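Fimbrin (Schizosaccharomyces pombe, PDB 1RT8) binds and crosslinks actin filaments, associates with actin structures of cell polarity, and takes part in cytokinesis, mating and spore formation. Local coordinates at residues A[11-16]-A[245-250]; A[69-74]-A[86-91]; A[95-100]-A[485-490]; A[304-309]-A[381-386]; A[315-320]-A[352-357]. All blocks are in the same frame, centred on the assembly; numbering follows the deposited sequence.

Contact 1: residues A[11-16]-A[245-250]; sequences EEERRE and AGNPKL
The carboxylate of E13, on helix 11-25, divides its oxygens between two side chains at the start of helix 248-261. E13 OE1 makes a salt bridge with K249 NZ at 2.9 Å, the ammonium standing above the carboxylate plane and not within it. E13 OE2 accepts from N247 ND2 at 3.0 Å through the lone pair directed away from the other oxygen, with a nearly straight N-H...O angle of 160°. The two flat groups stand almost perpendicular, 81° apart. E13 gets there with CG swung away from its carbonyl carbon (chi1 -80°) and the chain extended beyond; K249, also extended from CG to NZ, crosses it at about a right angle and lays CD 3.6 Å from E13 CD. N247 is the N-cap of helix 248-261: its OD1 accepts from L250 N at 3.1 Å and, weakly, from K249 N, while its ND2 faces E13. One amide thus caps helix 248-261 and bonds to a side chain of helix 11-25, which fixes its rotation. The pairing joins the first and second calponin-homology domains of the first actin-binding region, with G246 ending the preceding turn in a Schellman motif. The apolar part is L250, which spreads its two methyls along helix 11-25, CD1 at 3.8 Å from E12 CB and CD2 at 3.8 Å from E16 CB. The carboxylate of E12 turns to T239 and T241, and K249 has a second partner in W125, with which it forms a cation-pi pair.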
# COMPACT_ATOMS: atom_id res chain seq x y z
N GLU A 11 12.42 -16.37 15.17
CA GLU A 11 13.60 -16.90 14.50
C GLU A 11 13.41 -17.21 13.01
O GLU A 11 14.20 -16.78 12.17
CB GLU A 11 14.09 -18.18 15.20
CG GLU A 11 14.51 -18.01 16.66
CD GLU A 11 13.37 -17.53 17.56
OE1 GLU A 11 12.21 -17.98 17.35
OE2 GLU A 11 13.62 -16.71 18.47
N GLU A 12 12.37 -17.97 12.69
CA GLU A 12 12.11 -18.36 11.31
C GLU A 12 11.75 -17.18 10.41
O GLU A 12 12.26 -17.07 9.29
CB GLU A 12 11.01 -19.41 11.24
CG GLU A 12 11.31 -20.67 12.04
CD GLU A 12 11.02 -21.93 11.25
OE1 GLU A 12 11.76 -22.22 10.29
OE2 GLU A 12 10.04 -22.63 11.60
N GLU A 13 10.87 -16.32 10.89
CA GLU A 13 10.47 -15.16 10.11
C GLU A 13 11.71 -14.38 9.70
O GLU A 13 11.89 -14.05 8.53
CB GLU A 13 9.53 -14.27 10.93
CG GLU A 13 8.10 -14.76 10.95
CD GLU A 13 7.23 -13.99 11.93
OE1 GLU A 13 7.35 -12.75 11.98
OE2 GLU A 13 6.42 -14.63 12.63
N ARG A 14 12.59 -14.12 10.66
CA ARG A 14 13.82 -13.39 10.38
C ARG A 14 14.67 -14.12 9.35
O ARG A 14 15.11 -13.53 8.37
CB ARG A 14 14.63 -13.19 11.66
CG ARG A 14 15.97 -12.50 11.45
CD ARG A 14 16.60 -12.12 12.77
NE ARG A 14 16.67 -13.26 13.68
CZ ARG A 14 17.39 -14.35 13.47
NH1 ARG A 14 18.13 -14.46 12.37
NH2 ARG A 14 17.38 -15.34 14.35
N ARG A 15 14.88 -15.42 9.58
CA ARG A 15 15.69 -16.21 8.66
C ARG A 15 15.11 -16.22 7.25
O ARG A 15 15.79 -15.84 6.29
CB ARG A 15 15.80 -17.66 9.15
CG ARG A 15 16.66 -18.53 8.24
CD ARG A 15 16.67 -20.01 8.65
NE ARG A 15 17.31 -20.25 9.94
CZ ARG A 15 16.71 -20.10 11.12
NH1 ARG A 15 15.45 -19.71 11.18
NH2 ARG A 15 17.38 -20.36 12.24
N GLU A 16 13.86 -16.64 7.13
CA GLU A 16 13.20 -16.72 5.83
C GLU A 16 13.10 -15.36 5.13
O GLU A 16 13.36 -15.27 3.93
CB GLU A 16 11.82 -17.36 5.97
CG GLU A 16 11.82 -18.76 6.58
CD GLU A 16 12.85 -19.69 5.93
OE1 GLU A 16 12.97 -19.68 4.69
OE2 GLU A 16 13.53 -20.43 6.66
N ALA A 245 3.80 -25.07 13.40
CA ALA A 245 3.63 -23.98 14.35
C ALA A 245 2.51 -23.05 13.90
O ALA A 245 2.08 -22.18 14.65
CB ALA A 245 4.93 -23.20 14.50
N GLY A 246 2.04 -23.23 12.67
CA GLY A 246 0.97 -22.39 12.15
C GLY A 246 1.34 -20.92 11.96
O GLY A 246 0.51 -20.04 12.17
N ASN A 247 2.57 -20.66 11.54
CA ASN A 247 2.99 -19.28 11.32
C ASN A 247 2.16 -18.66 10.20
O ASN A 247 2.25 -19.06 9.04
CB ASN A 247 4.48 -19.23 10.98
CG ASN A 247 5.03 -17.83 11.05
OD1 ASN A 247 4.70 -16.98 10.22
ND2 ASN A 247 5.86 -17.57 12.05
N PRO A 248 1.32 -17.67 10.55
CA PRO A 248 0.44 -16.97 9.60
C PRO A 248 1.16 -16.38 8.39
O PRO A 248 0.69 -16.50 7.25
CB PRO A 248 -0.19 -15.87 10.46
CG PRO A 248 -0.10 -16.40 11.85
CD PRO A 248 1.24 -17.05 11.88
N LYS A 249 2.31 -15.76 8.64
CA LYS A 249 3.08 -15.11 7.59
C LYS A 249 3.76 -16.09 6.63
O LYS A 249 3.55 -16.02 5.41
CB LYS A 249 4.14 -14.20 8.21
CG LYS A 249 3.59 -13.25 9.27
CD LYS A 249 4.71 -12.41 9.87
CE LYS A 249 4.19 -11.48 10.94
NZ LYS A 249 5.32 -10.77 11.58
N LEU A 250 4.57 -16.99 7.16
CA LEU A 250 5.27 -17.94 6.31
C LEU A 250 4.30 -18.83 5.54
O LEU A 250 4.55 -19.17 4.39
CB LEU A 250 6.24 -18.79 7.15
CG LEU A 250 7.29 -17.95 7.89
CD1 LEU A 250 8.15 -18.85 8.77
CD2 LEU A 250 8.14 -17.21 6.88

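Contact 2: residues A[69-74]-A[86-91]; sequences RVLNKQ and IENNNV
N88 grips the backbone of N72 twice through its side-chain amide. N72 N donates to N88 OD1 at 2.8 Å, and N88 ND2 returns a bond to N72 O at 2.9 Å; both lie in the plane of the accepting carbonyl, on a lone pair, with N-H...O angles of 170° and 163°. The side-chain amide of N88 thus takes the place of a backbone partner for both the N-H and the C=O of one residue, and is held flat by the pair. The amide of N72 is only modestly turned from that of N88 but reaches past it to E87, the residue before: N72 ND2 donates to E87 OE1 at 2.9 Å, from the anti side and slightly out of the carboxylate plane, and the two planes are only 22° apart. N72 ND2 also donates to K84 O, so two acceptors hold this amide. E87 gives its other oxygen to Y455, and N88 ND2 has a second acceptor in D50 O. On the apolar side V70 CG2 meets V91 CG2 at 4.0 Å, and L71 CD2 packs against V91 CB at 4.1 Å. Within the first calponin-homology domain the contact fastens the loop between helices 52-61 and 82-99 to the latter helix. L71 also rests on helix 52-61, while V70 and V91 face helix 467-483 of the fourth domain.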
# COMPACT_ATOMS: atom_id res chain seq x y z
N ARG A 69 17.15 7.08 -8.34
CA ARG A 69 18.13 8.14 -8.52
C ARG A 69 18.03 9.22 -7.44
O ARG A 69 18.85 10.13 -7.40
CB ARG A 69 17.98 8.78 -9.90
CG ARG A 69 18.28 7.82 -11.03
CD ARG A 69 17.91 8.44 -12.35
NE ARG A 69 16.53 8.91 -12.33
CZ ARG A 69 15.99 9.66 -13.28
NH1 ARG A 69 16.71 10.01 -14.33
NH2 ARG A 69 14.72 10.05 -13.19
N VAL A 70 17.03 9.13 -6.56
CA VAL A 70 16.88 10.12 -5.47
C VAL A 70 17.61 9.64 -4.22
O VAL A 70 17.85 10.42 -3.29
CB VAL A 70 15.39 10.37 -5.06
CG1 VAL A 70 14.56 10.77 -6.27
CG2 VAL A 70 14.81 9.13 -4.38
N LEU A 71 17.98 8.36 -4.19
CA LEU A 71 18.65 7.79 -3.04
C LEU A 71 20.15 8.05 -3.02
O LEU A 71 20.80 8.05 -4.06
CB LEU A 71 18.43 6.27 -3.01
CG LEU A 71 16.99 5.77 -2.95
CD1 LEU A 71 16.95 4.28 -3.22
CD2 LEU A 71 16.40 6.10 -1.58
N ASN A 72 20.68 8.29 -1.82
CA ASN A 72 22.11 8.49 -1.65
C ASN A 72 22.66 7.08 -1.73
O ASN A 72 22.21 6.20 -0.99
CB ASN A 72 22.40 9.09 -0.28
CG ASN A 72 21.76 10.45 -0.10
OD1 ASN A 72 21.93 11.32 -0.94
ND2 ASN A 72 21.02 10.63 0.99
N LYS A 73 23.63 6.85 -2.62
CA LYS A 73 24.13 5.49 -2.81
C LYS A 73 25.56 5.12 -2.41
O LYS A 73 26.28 4.51 -3.19
CB LYS A 73 23.92 5.10 -4.28
CG LYS A 73 22.46 5.13 -4.70
CD LYS A 73 22.30 4.88 -6.18
CE LYS A 73 20.84 4.94 -6.59
NZ LYS A 73 20.65 4.74 -8.06
N GLN A 74 25.96 5.46 -1.19
CA GLN A 74 27.31 5.10 -0.74
C GLN A 74 27.24 4.14 0.45
O GLN A 74 26.65 4.46 1.48
CB GLN A 74 28.09 6.35 -0.35
CG GLN A 74 29.60 6.13 -0.26
CD GLN A 74 30.17 5.53 -1.52
OE1 GLN A 74 29.55 5.59 -2.59
NE2 GLN A 74 31.37 4.95 -1.42
N ILE A 86 18.85 9.44 6.73
CA ILE A 86 17.53 9.97 7.03
C ILE A 86 16.77 10.31 5.75
O ILE A 86 15.58 9.98 5.63
CB ILE A 86 17.60 11.23 7.92
CG1 ILE A 86 18.08 10.85 9.33
CG2 ILE A 86 16.23 11.90 7.98
CD1 ILE A 86 17.16 9.89 10.06
N GLU A 87 17.44 10.97 4.81
CA GLU A 87 16.83 11.33 3.53
C GLU A 87 16.34 10.05 2.86
O GLU A 87 15.19 9.97 2.42
CB GLU A 87 17.85 12.03 2.61
CG GLU A 87 18.38 13.37 3.14
CD GLU A 87 19.39 14.01 2.21
OE1 GLU A 87 20.32 13.31 1.75
OE2 GLU A 87 19.26 15.21 1.93
N ASN A 88 17.21 9.05 2.77
CA ASN A 88 16.83 7.78 2.17
C ASN A 88 15.67 7.15 2.94
O ASN A 88 14.73 6.61 2.35
CB ASN A 88 18.02 6.81 2.18
CG ASN A 88 19.05 7.13 1.10
OD1 ASN A 88 18.90 8.09 0.35
ND2 ASN A 88 20.09 6.30 1.01
N ASN A 89 15.73 7.19 4.26
CA ASN A 89 14.67 6.59 5.06
C ASN A 89 13.34 7.31 4.92
O ASN A 89 12.29 6.70 5.07
CB ASN A 89 15.10 6.47 6.52
CG ASN A 89 16.17 5.40 6.71
OD1 ASN A 89 16.28 4.48 5.90
ND2 ASN A 89 16.96 5.51 7.77
N ASN A 90 13.39 8.60 4.61
CA ASN A 90 12.15 9.35 4.39
C ASN A 90 11.47 8.78 3.15
O ASN A 90 10.24 8.63 3.10
CB ASN A 90 12.45 10.84 4.16
CG ASN A 90 12.73 11.58 5.45
OD1 ASN A 90 12.48 11.08 6.53
ND2 ASN A 90 13.25 12.80 5.33
N VAL A 91 12.28 8.48 2.13
CA VAL A 91 11.77 7.91 0.88
C VAL A 91 11.13 6.54 1.14
O VAL A 91 10.07 6.23 0.61
CB VAL A 91 12.90 7.74 -0.16
CG1 VAL A 91 12.37 6.99 -1.38
CG2 VAL A 91 13.44 9.10 -0.58

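Contact 3: residues A[95-100]-A[485-490]; sequences SAKAMG and GAVIFI
A98 and F489 form the apolar part of this contact: the methyl A98 CB lies 4.1 Å from F489 CD2, oblique to the ring. A chi1 of -65° sets CG of F489 opposite its carbonyl carbon and carries the ring back toward the end of helix 82-99. Apart from this pair, the long, extended K97 chain makes a loose van der Waals approach at the margin, its end coming to a valine methyl with K97 NZ 4.5 Å from V487 CG2. The two segments belong to the first and fourth calponin-homology domains; the contact therefore joins the two actin-binding regions of the crosslinking core. Contacts with carbonyl oxygens come next. K97 O sits at the edge of the F489 ring, near its plane and 3.6 Å from F489 CE2, so that the partly positive C-H of CE2 points at the oxygen. A98 CB also comes 3.1 Å from I488 O, a tight approach. No hydrogen bond passes between the segments; I488 O accepts instead from NH2 of R482 on helix 467-483, a residue that A98 also touches. G485 closes that helix in a Schellman motif just before the loop that carries the contact. F489 reaches V289, L292 and S296 on helix 282-296, which brings the third domain to the same junction.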
# COMPACT_ATOMS: atom_id res chain seq x y z
N SER A 95 7.02 6.10 1.02
CA SER A 95 6.60 5.30 -0.12
C SER A 95 5.72 4.18 0.46
O SER A 95 4.64 3.89 -0.05
CB SER A 95 7.81 4.68 -0.83
OG SER A 95 8.58 5.66 -1.49
N ALA A 96 6.21 3.56 1.52
CA ALA A 96 5.50 2.46 2.18
C ALA A 96 4.08 2.88 2.54
O ALA A 96 3.14 2.11 2.38
CB ALA A 96 6.25 2.01 3.42
N LYS A 97 3.92 4.11 3.03
CA LYS A 97 2.61 4.62 3.41
C LYS A 97 1.63 4.71 2.25
O LYS A 97 0.42 4.68 2.47
CB LYS A 97 2.73 6.01 4.03
CG LYS A 97 3.24 6.04 5.45
CD LYS A 97 3.16 7.46 6.01
CE LYS A 97 3.47 7.47 7.50
NZ LYS A 97 3.45 8.85 8.06
N ALA A 98 2.14 4.84 1.03
CA ALA A 98 1.28 4.98 -0.15
C ALA A 98 1.11 3.75 -1.03
O ALA A 98 0.44 3.81 -2.06
CB ALA A 98 1.78 6.13 -1.01
N MET A 99 1.69 2.63 -0.63
CA MET A 99 1.59 1.42 -1.42
C MET A 99 0.25 0.72 -1.26
O MET A 99 -0.22 0.03 -2.16
CB MET A 99 2.72 0.47 -1.05
CG MET A 99 4.08 1.02 -1.44
SD MET A 99 5.41 0.17 -0.64
CE MET A 99 5.37 -1.41 -1.50
N GLY A 100 -0.37 0.91 -0.10
CA GLY A 100 -1.64 0.26 0.17
C GLY A 100 -1.39 -1.07 0.83
O GLY A 100 -0.39 -1.73 0.54
N GLY A 485 9.89 14.37 2.98
CA GLY A 485 8.94 14.03 4.03
C GLY A 485 7.47 14.19 3.65
O GLY A 485 6.60 14.07 4.50
N ALA A 486 7.20 14.44 2.38
CA ALA A 486 5.82 14.63 1.92
C ALA A 486 5.03 13.32 1.89
O ALA A 486 5.53 12.30 1.43
CB ALA A 486 5.82 15.27 0.54
N VAL A 487 3.79 13.37 2.37
CA VAL A 487 2.91 12.21 2.36
C VAL A 487 2.06 12.36 1.11
O VAL A 487 1.19 13.23 1.03
CB VAL A 487 2.01 12.19 3.63
CG1 VAL A 487 0.92 11.13 3.50
CG2 VAL A 487 2.86 11.90 4.86
N ILE A 488 2.33 11.50 0.12
CA ILE A 488 1.66 11.56 -1.18
C ILE A 488 0.94 10.26 -1.50
O ILE A 488 1.52 9.18 -1.42
CB ILE A 488 2.69 11.85 -2.28
CG1 ILE A 488 3.41 13.15 -1.95
CG2 ILE A 488 2.02 11.94 -3.64
CD1 ILE A 488 4.62 13.40 -2.80
N PHE A 489 -0.33 10.37 -1.90
CA PHE A 489 -1.12 9.19 -2.22
C PHE A 489 -1.44 9.05 -3.70
O PHE A 489 -2.21 8.17 -4.08
CB PHE A 489 -2.42 9.19 -1.41
CG PHE A 489 -2.21 9.06 0.07
CD1 PHE A 489 -2.66 10.04 0.94
CD2 PHE A 489 -1.56 7.95 0.59
CE1 PHE A 489 -2.46 9.92 2.32
CE2 PHE A 489 -1.35 7.82 1.97
CZ PHE A 489 -1.80 8.81 2.83
N ILE A 490 -0.87 9.91 -4.54
CA ILE A 490 -1.11 9.83 -5.97
C ILE A 490 0.04 9.09 -6.67
O ILE A 490 1.06 8.80 -6.05
CB ILE A 490 -1.24 11.22 -6.62
CG1 ILE A 490 0.04 12.04 -6.38
CG2 ILE A 490 -2.45 11.94 -6.06
CD1 ILE A 490 0.08 13.33 -7.20

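Contact 4: residues A[304-309]-A[381-386]; sequences HDFFNN and LTLALV
The short, weakly bonded helical turn 306-309 lies against helix 379-397, nearest at F307 and T382, whose CA atoms are 7.5 Å apart, and no hydrogen bond crosses between the segments. F306 has CG anti to its backbone N (chi1 -178°), which sends the ring across to helix 379-397. Its far end enters among three side chains: F306 CE2 is 3.6 Å from both T382 CG2 and L383 CD2, and F306 CZ is 3.8 Å from V386 CG2, all oblique to the ring. T382 offers its methyl here, while its hydroxyl bonds to S378 O. F307 differs, with CG beside the backbone N (chi1 -64°), and presents its ring edge to L383, with F307 CE2 4.0 Å from L383 CG. The two phenyl rings are T-shaped: the edge of F306 points at the face of F307, and F306 CD2 lies over the centre of the F307 ring, 3.7 Å above its plane. F307 also makes a cation-pi pair with R379. The cluster lies in the core of the third calponin-homology domain, where F306 and L383 both reach F290 on helix 282-296, and V386 continues to L316 on helix 314-323.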
# COMPACT_ATOMS: atom_id res chain seq x y z
N HIS A 304 -11.73 -1.46 0.61
CA HIS A 304 -11.25 -2.22 -0.56
C HIS A 304 -12.19 -2.01 -1.74
O HIS A 304 -11.94 -2.48 -2.85
CB HIS A 304 -11.14 -3.71 -0.20
CG HIS A 304 -10.04 -4.00 0.78
ND1 HIS A 304 -8.70 -3.97 0.43
CD2 HIS A 304 -10.07 -4.24 2.12
CE1 HIS A 304 -7.96 -4.17 1.51
NE2 HIS A 304 -8.76 -4.34 2.54
N ASP A 305 -13.26 -1.26 -1.48
CA ASP A 305 -14.27 -0.94 -2.49
C ASP A 305 -14.92 0.39 -2.09
O ASP A 305 -15.95 0.42 -1.40
CB ASP A 305 -15.33 -2.06 -2.54
CG ASP A 305 -16.26 -1.92 -3.74
OD1 ASP A 305 -16.19 -0.88 -4.41
OD2 ASP A 305 -17.05 -2.85 -4.00
N PHE A 306 -14.29 1.48 -2.52
CA PHE A 306 -14.72 2.85 -2.22
C PHE A 306 -16.19 3.16 -2.47
O PHE A 306 -16.84 3.83 -1.67
CB PHE A 306 -13.85 3.83 -3.02
CG PHE A 306 -14.16 5.30 -2.77
CD1 PHE A 306 -13.52 5.99 -1.75
CD2 PHE A 306 -15.06 5.99 -3.58
CE1 PHE A 306 -13.76 7.36 -1.55
CE2 PHE A 306 -15.31 7.35 -3.39
CZ PHE A 306 -14.66 8.03 -2.38
N PHE A 307 -16.72 2.68 -3.59
CA PHE A 307 -18.11 2.96 -3.93
C PHE A 307 -19.17 2.13 -3.22
O PHE A 307 -20.36 2.25 -3.54
CB PHE A 307 -18.28 2.90 -5.44
CG PHE A 307 -17.50 3.96 -6.17
CD1 PHE A 307 -16.37 3.62 -6.91
CD2 PHE A 307 -17.85 5.30 -6.06
CE1 PHE A 307 -15.61 4.61 -7.52
CE2 PHE A 307 -17.10 6.29 -6.67
CZ PHE A 307 -15.97 5.94 -7.39
N ASN A 308 -18.76 1.30 -2.27
CA ASN A 308 -19.71 0.51 -1.50
C ASN A 308 -19.40 0.55 -0.01
O ASN A 308 -20.31 0.51 0.82
CB ASN A 308 -19.74 -0.95 -1.97
CG ASN A 308 -20.52 -1.13 -3.27
OD1 ASN A 308 -21.74 -0.88 -3.31
ND2 ASN A 308 -19.83 -1.56 -4.33
N ASN A 309 -18.12 0.67 0.34
CA ASN A 309 -17.72 0.68 1.74
C ASN A 309 -18.10 1.93 2.57
O ASN A 309 -17.94 1.92 3.79
CB ASN A 309 -16.21 0.46 1.87
CG ASN A 309 -15.75 -0.86 1.26
OD1 ASN A 309 -16.55 -1.77 0.99
ND2 ASN A 309 -14.45 -0.98 1.05
N LEU A 381 -21.21 12.06 -6.15
CA LEU A 381 -21.43 12.72 -4.87
C LEU A 381 -20.61 12.11 -3.72
O LEU A 381 -20.29 12.81 -2.76
CB LEU A 381 -22.93 12.74 -4.55
CG LEU A 381 -23.77 13.41 -5.65
CD1 LEU A 381 -25.24 13.45 -5.25
CD2 LEU A 381 -23.26 14.82 -5.93
N THR A 382 -20.27 10.82 -3.82
CA THR A 382 -19.46 10.21 -2.77
C THR A 382 -18.03 10.75 -2.89
O THR A 382 -17.39 11.07 -1.89
CB THR A 382 -19.43 8.67 -2.88
OG1 THR A 382 -20.75 8.15 -2.68
CG2 THR A 382 -18.52 8.07 -1.81
N LEU A 383 -17.55 10.89 -4.13
CA LEU A 383 -16.22 11.43 -4.37
C LEU A 383 -16.18 12.90 -3.95
O LEU A 383 -15.19 13.37 -3.40
CB LEU A 383 -15.86 11.32 -5.84
CG LEU A 383 -15.49 9.96 -6.43
CD1 LEU A 383 -15.51 10.07 -7.94
CD2 LEU A 383 -14.10 9.54 -5.94
N ALA A 384 -17.26 13.63 -4.23
CA ALA A 384 -17.33 15.04 -3.89
C ALA A 384 -17.26 15.26 -2.37
O ALA A 384 -16.57 16.17 -1.90
CB ALA A 384 -18.61 15.66 -4.46
N LEU A 385 -17.97 14.43 -1.61
CA LEU A 385 -17.96 14.58 -0.16
C LEU A 385 -16.58 14.24 0.42
O LEU A 385 -16.06 14.97 1.25
CB LEU A 385 -19.02 13.69 0.49
CG LEU A 385 -18.96 13.54 2.02
CD1 LEU A 385 -19.09 14.91 2.68
CD2 LEU A 385 -20.10 12.62 2.49
N VAL A 386 -15.98 13.13 -0.01
CA VAL A 386 -14.66 12.80 0.52
C VAL A 386 -13.67 13.89 0.11
O VAL A 386 -12.83 14.29 0.92
CB VAL A 386 -14.17 11.42 0.04
CG1 VAL A 386 -12.75 11.17 0.52
CG2 VAL A 386 -15.09 10.33 0.57

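Contact 5: residues A[315-320]-A[352-357]; sequences ILLQAY and CNYAVD. With SO4 (sulfate ion), chain D.
L317 and Y320 both place CG trans to the carbonyl carbon (chi1 -69° in L317 and similar in Y320), and both side chains thereby lean from helix 314-323 onto A355 of helix 345-361. A355 has the small methyl on which the helices meet, at the point where the backbones come nearest: the CA atoms of L317 and A355 are 5.8 Å apart. L317 CD2 lies alongside it, 3.8 Å from A355 CA, while L316 CB stands 4.3 Å from A355 CB. Y320 comes over the other end of the residue; its CE1 is 4.1 Å from A355 CB and its hydroxyl reaches A355 O at 2.7 Å, a weak hydrogen bond. Y354, by contrast, turns CG away from its backbone N (chi1 -175°), so that its ring lies beside the L317 methyl, which meets it obliquely, L317 CD2 4.0 Å from Y354 CD2; its own hydroxyl bonds to N329 N. On the outer face of helix 345-361, N353 ND2 donates to O3 of a sulfate ion at 3.2 Å; the ion, probably from the crystallisation liquor, also accepts from A372 N. The axes of the two segments run in roughly the same direction, 32° apart, and approach to 9.5 Å. The pair belongs to the helical core of the third calponin-homology domain: L316 and Y320 also touch helix 379-397, and L317 reaches W330 and V333 in the loop between the two paired helices.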
# COMPACT_ATOMS: atom_id res chain seq x y z
N ILE A 315 -17.57 4.58 8.03
CA ILE A 315 -16.21 4.94 7.63
C ILE A 315 -16.04 6.45 7.65
O ILE A 315 -15.07 6.97 8.20
CB ILE A 315 -15.88 4.41 6.22
CG1 ILE A 315 -15.85 2.88 6.22
CG2 ILE A 315 -14.56 5.00 5.72
CD1 ILE A 315 -14.83 2.28 7.14
N LEU A 316 -16.99 7.17 7.06
CA LEU A 316 -16.94 8.63 7.02
C LEU A 316 -16.95 9.22 8.43
O LEU A 316 -16.18 10.14 8.74
CB LEU A 316 -18.11 9.18 6.20
CG LEU A 316 -18.00 8.96 4.68
CD1 LEU A 316 -19.30 9.31 3.98
CD2 LEU A 316 -16.87 9.82 4.13
N LEU A 317 -17.82 8.70 9.29
CA LEU A 317 -17.93 9.19 10.65
C LEU A 317 -16.62 8.97 11.40
O LEU A 317 -16.20 9.83 12.18
CB LEU A 317 -19.11 8.53 11.36
CG LEU A 317 -20.46 8.98 10.79
CD1 LEU A 317 -21.60 8.21 11.42
CD2 LEU A 317 -20.63 10.48 11.03
N GLN A 318 -15.97 7.84 11.18
CA GLN A 318 -14.69 7.58 11.84
C GLN A 318 -13.65 8.60 11.39
O GLN A 318 -12.89 9.12 12.21
CB GLN A 318 -14.18 6.18 11.53
CG GLN A 318 -14.95 5.06 12.21
CD GLN A 318 -14.48 3.70 11.74
OE1 GLN A 318 -13.31 3.36 11.87
NE2 GLN A 318 -15.39 2.93 11.17
N ALA A 319 -13.63 8.89 10.09
CA ALA A 319 -12.69 9.84 9.52
C ALA A 319 -12.82 11.20 10.21
O ALA A 319 -11.81 11.79 10.61
CB ALA A 319 -12.94 9.99 8.01
N TYR A 320 -14.06 11.68 10.36
CA TYR A 320 -14.30 12.96 11.02
C TYR A 320 -13.65 13.00 12.39
O TYR A 320 -13.05 13.99 12.77
CB TYR A 320 -15.80 13.24 11.21
CG TYR A 320 -16.51 13.82 10.01
CD1 TYR A 320 -17.43 13.06 9.29
CD2 TYR A 320 -16.24 15.13 9.57
CE1 TYR A 320 -18.07 13.57 8.17
CE2 TYR A 320 -16.89 15.65 8.43
CZ TYR A 320 -17.80 14.86 7.74
OH TYR A 320 -18.44 15.33 6.63
N CYS A 352 -25.51 8.58 7.28
CA CYS A 352 -24.98 9.43 6.23
C CYS A 352 -25.49 10.87 6.33
O CYS A 352 -24.76 11.81 6.00
CB CYS A 352 -25.28 8.83 4.86
SG CYS A 352 -24.33 7.32 4.53
N ASN A 353 -26.73 11.06 6.77
CA ASN A 353 -27.27 12.42 6.92
C ASN A 353 -26.43 13.15 7.98
O ASN A 353 -26.15 14.34 7.85
CB ASN A 353 -28.73 12.40 7.37
CG ASN A 353 -29.69 11.99 6.26
OD1 ASN A 353 -29.35 12.06 5.08
ND2 ASN A 353 -30.89 11.59 6.64
N TYR A 354 -26.04 12.42 9.01
CA TYR A 354 -25.24 12.96 10.09
C TYR A 354 -23.84 13.32 9.57
O TYR A 354 -23.31 14.39 9.86
CB TYR A 354 -25.16 11.93 11.23
CG TYR A 354 -24.46 12.38 12.49
CD1 TYR A 354 -24.47 13.72 12.90
CD2 TYR A 354 -23.81 11.46 13.31
CE1 TYR A 354 -23.83 14.12 14.09
CE2 TYR A 354 -23.18 11.84 14.49
CZ TYR A 354 -23.19 13.18 14.87
OH TYR A 354 -22.54 13.55 16.03
N ALA A 355 -23.27 12.42 8.77
CA ALA A 355 -21.95 12.66 8.21
C ALA A 355 -21.94 13.93 7.35
O ALA A 355 -21.00 14.71 7.40
CB ALA A 355 -21.52 11.46 7.37
N VAL A 356 -22.99 14.11 6.55
CA VAL A 356 -23.09 15.29 5.69
C VAL A 356 -23.21 16.58 6.50
O VAL A 356 -22.57 17.58 6.18
CB VAL A 356 -24.28 15.15 4.72
CG1 VAL A 356 -24.59 16.47 4.03
CG2 VAL A 356 -23.93 14.09 3.66
N ASP A 357 -24.01 16.55 7.57
CA ASP A 357 -24.17 17.73 8.41
C ASP A 357 -22.88 18.10 9.14
O ASP A 357 -22.56 19.28 9.28
CB ASP A 357 -25.29 17.50 9.43
CG ASP A 357 -26.67 17.69 8.84
OD1 ASP A 357 -26.78 18.26 7.73
OD2 ASP A 357 -27.66 17.29 9.48
S SO4 D . -32.00 12.73 3.10
O1 SO4 D . -30.71 11.86 2.65
O2 SO4 D . -32.78 12.91 1.89
O3 SO4 D . -32.66 12.09 4.04
O4 SO4 D . -31.42 13.99 3.49

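Overall arrangement
From the N terminus, contact 1 closes a long loop by joining helix 11-25 of the first calponin-homology domain to helix 248-261 of the second. Contact 2 is nested inside it, a short closure within the first domain. Further along the same helix 82-99, contact 3 opens; it crosses contact 1 and runs to 485-490 in the fourth domain, linking the two actin-binding regions near the centre of the chain. Contacts 4 and 5 both lie inside the loop of contact 3. Contact 5 is nested within contact 4, and they touch in the core of the third domain, about 12 Å apart between centres, whereas contacts 1 and 4 lie on opposite sides of the chain's centre.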